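Local coordinates for Cyp101j2 (Sphingobium yanoikuyae, PDB 5KYO), which is a haem-dependent cytochrome P450 monooxygenase that probably hydroxylates the monoterpene 1,8-cineole with molecular oxygen, at residues E309-F314 and S370-G375. Sequence-based numbering, arbitrary orientation.
With HEM (protoporphyrin IX containing Fe), chain G.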
ATOM      1  N   GLU A 309      -0.583  13.181  -9.575  1.00 17.86           N
ATOM      2  CA  GLU A 309      -0.697  14.045  -8.381  1.00 15.32           C
ATOM      3  C   GLU A 309      -1.429  13.350  -7.221  1.00 18.48           C
ATOM      4  O   GLU A 309      -1.129  13.609  -6.054  1.00 14.45           O
ATOM      5  CB  GLU A 309      -1.394  15.369  -8.751  1.00 14.48           C
ATOM      6  CG  GLU A 309      -1.614  16.352  -7.586  1.00 14.48           C
ATOM      7  CD  GLU A 309      -0.338  17.011  -7.103  1.00 19.97           C
ATOM      8  OE1 GLU A 309       0.756  16.545  -7.462  1.00 22.90           O
ATOM      9  OE2 GLU A 309      -0.433  18.041  -6.401  1.00 22.37           O
ATOM     10  N   PHE A 310      -2.387  12.479  -7.528  1.00 17.43           N
ATOM     11  CA  PHE A 310      -3.005  11.636  -6.497  1.00 18.58           C
ATOM     12  C   PHE A 310      -1.943  10.724  -5.852  1.00 15.55           C
ATOM     13  O   PHE A 310      -1.950  10.532  -4.646  1.00 15.33           O
ATOM     14  CB  PHE A 310      -4.158  10.778  -7.067  1.00 21.19           C
ATOM     15  CG  PHE A 310      -5.469  11.539  -7.257  1.00 15.91           C
ATOM     16  CD1 PHE A 310      -6.166  12.044  -6.168  1.00 14.25           C
ATOM     17  CD2 PHE A 310      -6.001  11.705  -8.523  1.00 19.45           C
ATOM     18  CE1 PHE A 310      -7.363  12.749  -6.352  1.00 19.51           C
ATOM     19  CE2 PHE A 310      -7.199  12.396  -8.717  1.00 20.22           C
ATOM     20  CZ  PHE A 310      -7.873  12.923  -7.623  1.00 15.70           C
ATOM     21  N   PHE A 311      -1.022  10.167  -6.623  1.00 14.42           N
ATOM     22  CA  PHE A 311      -0.051   9.284  -5.974  1.00 14.44           C
ATOM     23  C   PHE A 311       0.965  10.085  -5.162  1.00 27.16           C
ATOM     24  O   PHE A 311       1.378   9.641  -4.093  1.00 24.41           O
ATOM     25  CB  PHE A 311       0.645   8.361  -6.984  1.00 17.40           C
ATOM     26  CG  PHE A 311      -0.195   7.171  -7.363  1.00 14.42           C
ATOM     27  CD1 PHE A 311      -0.526   6.223  -6.415  1.00 21.42           C
ATOM     28  CD2 PHE A 311      -0.700   7.033  -8.637  1.00 17.68           C
ATOM     29  CE1 PHE A 311      -1.313   5.136  -6.740  1.00 22.98           C
ATOM     30  CE2 PHE A 311      -1.514   5.956  -8.975  1.00 24.51           C
ATOM     31  CZ  PHE A 311      -1.813   4.999  -8.028  1.00 21.88           C
ATOM     32  N   ARG A 312       1.317  11.287  -5.621  1.00 25.88           N
ATOM     33  CA  ARG A 312       2.179  12.167  -4.812  1.00 25.89           C
ATOM     34  C   ARG A 312       1.484  12.657  -3.543  1.00 22.40           C
ATOM     35  O   ARG A 312       2.077  12.672  -2.468  1.00 23.35           O
ATOM     36  CB  ARG A 312       2.651  13.391  -5.606  1.00 23.45           C
ATOM     37  CG  ARG A 312       3.567  14.294  -4.771  1.00 18.34           C
ATOM     38  CD  ARG A 312       3.527  15.751  -5.223  1.00 22.49           C
ATOM     39  NE  ARG A 312       2.216  16.364  -5.028  1.00 22.27           N
ATOM     40  CZ  ARG A 312       1.781  16.847  -3.866  1.00 24.59           C
ATOM     41  NH1 ARG A 312       2.549  16.760  -2.794  1.00 22.89           N
ATOM     42  NH2 ARG A 312       0.578  17.403  -3.767  1.00 17.73           N
ATOM     43  N   ARG A 313       0.224  13.059  -3.668  1.00 22.31           N
ATOM     44  CA  ARG A 313      -0.476  13.772  -2.589  1.00 19.30           C
ATOM     45  C   ARG A 313      -0.916  12.858  -1.442  1.00 20.79           C
ATOM     46  O   ARG A 313      -0.955  13.287  -0.286  1.00 16.08           O
ATOM     47  CB  ARG A 313      -1.690  14.513  -3.175  1.00 20.82           C
ATOM     48  CG  ARG A 313      -2.659  15.172  -2.170  1.00 18.95           C
ATOM     49  CD  ARG A 313      -2.020  16.181  -1.193  1.00 16.56           C
ATOM     50  NE  ARG A 313      -3.054  16.720  -0.321  1.00 18.34           N
ATOM     51  CZ  ARG A 313      -3.507  16.088   0.758  1.00 20.04           C
ATOM     52  NH1 ARG A 313      -2.985  14.924   1.115  1.00 19.08           N
ATOM     53  NH2 ARG A 313      -4.473  16.613   1.480  1.00 21.87           N
ATOM     54  N   PHE A 314      -1.199  11.589  -1.746  1.00 21.51           N
ATOM     55  CA  PHE A 314      -1.775  10.689  -0.750  1.00 14.37           C
ATOM     56  C   PHE A 314      -0.965   9.419  -0.457  1.00 19.32           C
ATOM     57  O   PHE A 314      -1.444   8.315  -0.685  1.00 23.95           O
ATOM     58  CB  PHE A 314      -3.187  10.284  -1.194  1.00 14.32           C
ATOM     59  CG  PHE A 314      -4.126  11.447  -1.303  1.00 19.35           C
ATOM     60  CD1 PHE A 314      -4.573  12.085  -0.154  1.00 14.29           C
ATOM     61  CD2 PHE A 314      -4.526  11.930  -2.533  1.00 20.69           C
ATOM     62  CE1 PHE A 314      -5.434  13.170  -0.223  1.00 17.36           C
ATOM     63  CE2 PHE A 314      -5.396  13.032  -2.618  1.00 18.88           C
ATOM     64  CZ  PHE A 314      -5.841  13.649  -1.457  1.00 16.58           C
ATOM     65  N   SER A 370       7.908   8.968  -2.586  1.00 20.19           N
ATOM     66  CA  SER A 370       8.176   7.536  -2.447  0.66 27.33           C
ATOM     67  C   SER A 370       6.920   6.776  -2.041  1.00 25.98           C
ATOM     68  O   SER A 370       6.952   5.921  -1.168  1.00 20.08           O
ATOM     69  CB  SER A 370       9.295   7.288  -1.437  0.66 27.02           C
ATOM     70  OG  SER A 370      10.505   7.851  -1.906  0.66 22.58           O
ATOM     71  N   THR A 371       5.801   7.094  -2.682  1.00 18.95           N
ATOM     72  CA  THR A 371       4.556   6.408  -2.345  1.00 20.78           C
ATOM     73  C   THR A 371       4.712   4.885  -2.563  1.00 18.69           C
ATOM     74  O   THR A 371       4.079   4.060  -1.877  1.00 18.97           O
ATOM     75  CB  THR A 371       3.388   6.996  -3.156  1.00 20.82           C
ATOM     76  OG1 THR A 371       3.104   8.310  -2.641  1.00 21.81           O
ATOM     77  CG2 THR A 371       2.140   6.117  -3.067  1.00 14.49           C
ATOM     78  N   PHE A 372       5.601   4.524  -3.486  1.00 18.03           N
ATOM     79  CA  PHE A 372       5.839   3.120  -3.812  1.00 21.61           C
ATOM     80  C   PHE A 372       7.173   2.649  -3.204  1.00 18.02           C
ATOM     81  O   PHE A 372       7.695   1.594  -3.546  1.00 16.41           O
ATOM     82  CB  PHE A 372       5.812   2.902  -5.332  1.00 16.01           C
ATOM     83  CG  PHE A 372       4.463   3.140  -5.958  1.00 14.57           C
ATOM     84  CD1 PHE A 372       3.391   2.329  -5.650  1.00 14.52           C
ATOM     85  CD2 PHE A 372       4.281   4.173  -6.870  1.00 18.73           C
ATOM     86  CE1 PHE A 372       2.155   2.541  -6.230  1.00 21.59           C
ATOM     87  CE2 PHE A 372       3.061   4.396  -7.444  1.00 19.36           C
ATOM     88  CZ  PHE A 372       1.990   3.580  -7.130  1.00 22.31           C
ATOM     89  N   GLY A 373       7.697   3.444  -2.272  1.00 21.26           N
ATOM     90  CA  GLY A 373       8.894   3.093  -1.543  1.00 23.75           C
ATOM     91  C   GLY A 373      10.168   3.435  -2.281  1.00 24.29           C
ATOM     92  O   GLY A 373      10.152   4.189  -3.231  1.00 22.36           O
ATOM     93  N   LYS A 374      11.284   2.861  -1.835  1.00 18.81           N
ATOM     94  CA  LYS A 374      12.582   3.133  -2.437  1.00 16.70           C
ATOM     95  C   LYS A 374      13.514   1.973  -2.074  1.00 17.73           C
ATOM     96  O   LYS A 374      13.411   1.418  -0.983  1.00 19.34           O
ATOM     97  CB  LYS A 374      13.157   4.466  -1.951  1.00 31.75           C
ATOM     98  N   GLY A 375      14.390   1.600  -2.998  1.00 24.32           N
ATOM     99  CA  GLY A 375      15.341   0.541  -2.740  1.00 26.04           C
ATOM    100  C   GLY A 375      14.934  -0.738  -3.429  1.00 29.44           C
ATOM    101  O   GLY A 375      14.098  -0.729  -4.342  1.00 27.87           O
TER
HETATM  102  CHA HEM G 501       5.878  -3.277  -1.972  1.00 24.55           C
HETATM  103  CHB HEM G 501       2.897   0.550  -1.755  1.00 17.08           C
HETATM  104  CHC HEM G 501      -0.079  -1.637  -4.956  1.00 14.36           C
HETATM  105  CHD HEM G 501       2.397  -5.742  -4.397  1.00 16.53           C
HETATM  106  C1A HEM G 501       5.397  -2.025  -1.669  1.00 14.57           C
HETATM  107  C2A HEM G 501       6.058  -0.997  -0.875  1.00 18.79           C
HETATM  108  C3A HEM G 501       5.214   0.057  -0.807  1.00 14.57           C
HETATM  109  C4A HEM G 501       4.010  -0.258  -1.561  1.00 16.25           C
HETATM  110  CMA HEM G 501       5.497   1.396  -0.081  1.00 14.59           C
HETATM  111  CAA HEM G 501       7.464  -1.056  -0.214  1.00 22.38           C
HETATM  112  CBA HEM G 501       7.454  -1.805   1.115  1.00 19.66           C
HETATM  113  CGA HEM G 501       8.816  -1.738   1.765  1.00 19.03           C
HETATM  114  O1A HEM G 501       9.290  -0.611   2.084  1.00 19.37           O
HETATM  115  O2A HEM G 501       9.440  -2.810   1.984  1.00 21.14           O
HETATM  116  C1B HEM G 501       1.859   0.307  -2.648  1.00 15.14           C
HETATM  117  C2B HEM G 501       0.816   1.250  -3.041  1.00 14.40           C
HETATM  118  C3B HEM G 501      -0.005   0.634  -3.916  1.00 14.37           C
HETATM  119  C4B HEM G 501       0.491  -0.706  -4.109  1.00 16.28           C
HETATM  120  CMB HEM G 501       0.673   2.709  -2.534  1.00 15.40           C
HETATM  121  CAB HEM G 501      -1.269   1.158  -4.660  1.00 25.45           C
HETATM  122  CBB HEM G 501      -1.729   2.412  -4.645  1.00 29.98           C
HETATM  123  C1C HEM G 501       0.354  -2.930  -5.110  1.00 14.37           C
HETATM  124  C2C HEM G 501      -0.201  -3.909  -6.026  1.00 20.79           C
HETATM  125  C3C HEM G 501       0.482  -5.051  -5.857  1.00 18.90           C
HETATM  126  C4C HEM G 501       1.498  -4.815  -4.848  1.00 16.15           C
HETATM  127  CMC HEM G 501      -1.387  -3.610  -6.966  1.00 20.05           C
HETATM  128  CAC HEM G 501       0.339  -6.416  -6.550  1.00 17.02           C
HETATM  129  CBC HEM G 501      -0.435  -6.672  -7.607  1.00 20.62           C
HETATM  130  C1D HEM G 501       3.537  -5.484  -3.670  1.00 22.33           C
HETATM  131  C2D HEM G 501       4.512  -6.477  -3.250  1.00 14.52           C
HETATM  132  C3D HEM G 501       5.580  -5.692  -2.524  1.00 16.37           C
HETATM  133  C4D HEM G 501       5.167  -4.313  -2.541  1.00 22.20           C
HETATM  134  CMD HEM G 501       4.574  -8.014  -3.466  1.00 14.52           C
HETATM  135  CAD HEM G 501       6.846  -6.288  -1.872  1.00 14.61           C
HETATM  136  CBD HEM G 501       8.089  -6.001  -2.716  1.00 22.91           C
HETATM  137  CGD HEM G 501       9.293  -6.610  -2.022  1.00 19.75           C
HETATM  138  O1D HEM G 501      10.092  -7.332  -2.671  1.00 19.40           O
HETATM  139  O2D HEM G 501       9.431  -6.380  -0.793  1.00 19.57           O
HETATM  140  NA  HEM G 501       4.156  -1.531  -2.070  1.00 14.52           N
HETATM  141  NB  HEM G 501       1.614  -0.871  -3.324  1.00 17.70           N
HETATM  142  NC  HEM G 501       1.392  -3.508  -4.418  1.00 17.95           N
HETATM  143  ND  HEM G 501       3.955  -4.238  -3.223  1.00 15.09           N
HETATM  144 FE   HEM G 501       2.879  -2.478  -3.387  1.00 15.85          FE
HETATM  145  O   HOH W   1       3.930  10.385  -1.602  1.00 24.49           O
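Thr371 joins the haem-binding loop to the last turn of helix 303-313: its hydroxyl donates a hydrogen bond to the carbonyl of Phe311, with OG1 2.6 Å from Phe311 O and tilted 27° from the carbonyl plane. Its first torsion of -71° sets OG1 beside the backbone N and CG2 anti to it, within 3.7 Å of HEM CMB. A water donates to Thr371 OG1 and to Arg312 O, tying in a second helix carbonyl. Helix 303-313 carries the Glu-x-x-Arg signature of the P450 K helix: in a salt bridge, Arg312 grips Glu309 side-on, NE lying 2.8 Å from OE1 and NH2 serving OE2, both meeting the carboxylate from above its plane. Phe372, in the type I turn from Ser370 to Gly373, opens the cysteine-loop signature that runs on to Cys379. A valine in place of Thr371 would probably leave the Phe311 carbonyl and the water without their shared hydroxyl partner. Phe372 CZ sits over the rim of one face of the Phe311 ring, 3.7 Å from Phe311 CE1, the two planes inclined at 44°. Phe311 presents its edge to the haem vinyl, CE1 lying 3.5 Å from HEM CBB, while Phe372 CE1 approaches pyrrole atom HEM C2B at 3.7 Å.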